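Local coordinates for SA0254 protein (Staphylococcus aureus subsp. aureus, PDB 2OOI) that is of unknown function but carries a UTRA domain, the effector-binding module of GntR-type transcription regulators, and so probably senses a small ligand, at residues B[79-82]-B[83-86]. Numbering follows the deposited sequence.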
loop_
_atom_site.group_PDB
_atom_site.type_symbol
_atom_site.label_atom_id
_atom_site.label_comp_id
_atom_site.label_asym_id
_atom_site.label_seq_id
_atom_site.Cartn_x
_atom_site.Cartn_y
_atom_site.Cartn_z
ATOM N N ASN B 79 9.189 28.051 2.761
ATOM C CA ASN B 79 9.519 28.366 4.150
ATOM C C ASN B 79 8.617 27.517 5.066
ATOM O O ASN B 79 7.764 26.747 4.577
ATOM C CB ASN B 79 9.330 29.850 4.426
ATOM C CG ASN B 79 7.892 30.211 4.793
ATOM O OD1 ASN B 79 6.937 29.657 4.260
ATOM N ND2 ASN B 79 7.746 31.149 5.730
ATOM N N ASP B 80 8.780 27.669 6.378
ATOM C CA ASP B 80 8.011 26.851 7.329
ATOM C C ASP B 80 6.514 27.219 7.468
ATOM O O ASP B 80 5.681 26.359 7.761
ATOM C CB ASP B 80 8.693 26.790 8.707
ATOM C CG ASP B 80 8.794 28.133 9.393
ATOM O OD1 ASP B 80 8.086 29.086 9.020
ATOM O OD2 ASP B 80 9.589 28.212 10.341
ATOM N N ASP B 81 6.172 28.477 7.234
ATOM C CA ASP B 81 4.783 28.837 7.176
ATOM C C ASP B 81 4.112 28.135 6.035
ATOM O O ASP B 81 3.104 27.483 6.252
ATOM C CB ASP B 81 4.595 30.343 7.054
ATOM C CG ASP B 81 4.906 31.066 8.355
ATOM O OD1 ASP B 81 4.389 30.575 9.395
ATOM O OD2 ASP B 81 5.649 32.102 8.336
ATOM N N ILE B 82 4.651 28.231 4.822
ATOM C CA ILE B 82 3.947 27.601 3.709
ATOM C C ILE B 82 3.810 26.086 4.054
ATOM O O ILE B 82 2.787 25.444 3.773
ATOM C CB ILE B 82 4.538 27.884 2.253
ATOM C CG1 ILE B 82 4.440 29.350 1.909
ATOM C CG2 ILE B 82 3.967 27.023 1.100
ATOM C CD1 ILE B 82 5.196 29.686 0.658
ATOM N N ALA B 83 4.834 25.554 4.723
ATOM C CA ALA B 83 4.859 24.158 5.175
ATOM C C ALA B 83 3.750 23.758 6.194
ATOM O O ALA B 83 3.508 22.583 6.384
ATOM C CB ALA B 83 6.229 23.852 5.744
ATOM N N LYS B 84 3.096 24.707 6.853
ATOM C CA LYS B 84 1.960 24.371 7.716
ATOM C C LYS B 84 0.768 23.860 6.900
ATOM O O LYS B 84 0.034 23.003 7.367
ATOM C CB LYS B 84 1.503 25.572 8.577
ATOM C CG LYS B 84 2.557 26.101 9.596
ATOM C CD LYS B 84 2.261 27.554 10.042
ATOM C CE LYS B 84 3.220 28.077 11.154
ATOM N NZ LYS B 84 4.642 27.581 10.994
ATOM N N GLY B 85 0.565 24.371 5.691
ATOM C CA GLY B 85 -0.578 23.967 4.869
ATOM C C GLY B 85 -0.206 22.940 3.834
ATOM O O GLY B 85 0.770 22.215 3.998
ATOM N N SER B 86 -0.990 22.875 2.763
ATOM C CA SER B 86 -0.732 21.949 1.664
ATOM C C SER B 86 0.405 22.436 0.803
ATOM O O SER B 86 0.276 23.445 0.106
ATOM C CB SER B 86 -1.954 21.808 0.769
ATOM O OG SER B 86 -1.624 21.075 -0.406
HETATM O O HOH W 1 0.449 25.960 1.517
#
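An Asx motif opens a short helix-like turn that starts at Asn-79 and is closed by backbone bonds as far as Gly-85; in it Asn-79 O receives the amide of Ala-83 and Asp-81 meets Lys-84 through a surface salt bridge. The turn belongs to the loop between helices 72-75 and 87-94 of the UTRA domain, and it illustrates how a single asparagine can start a helical turn with both its side chain and its backbone. Ile-82 N donates to Asn-79 OD1 at 2.8 Å in a nearly straight bond (N-H...O 173°), while the backbone oxygen Asn-79 O takes Ala-83 N, one residue further on, at 3.2 Å. The spacing then tightens to i to i+3 bonds: Lys-84 N binds Asp-81 O at 2.8 Å and Gly-85 N binds Ile-82 O at 3.1 Å.

The side chains of Asp-81 and Lys-84 run side by side in the same direction. In each, CG stands anti to the carbonyl carbon, and the lysine chain stays extended until it bends at chi4 (37°), which leaves Lys-84 NZ 3.4 Å from Asp-81 OD1. The other oxygen, Asp-81 OD2, receives a weak bond from Asn-79 ND2, linking the ion pair back to the Asx residue. Asp-80 OD1, 4.2 Å from Lys-84 NZ, is too distant to form an ion pair, yet its charge may add to the negative field around the ammonium.

Buried Ala-83 packs on Val-24 of strand 20-30, and Asp-80 touches Phe-27 of the same strand. After the turn, Ser-86 becomes the N-cap of helix 87-94, its OG bonded to Asp-89 N, and one water donates to both Ile-82 O and, at 2.9 Å, Ser-86 O.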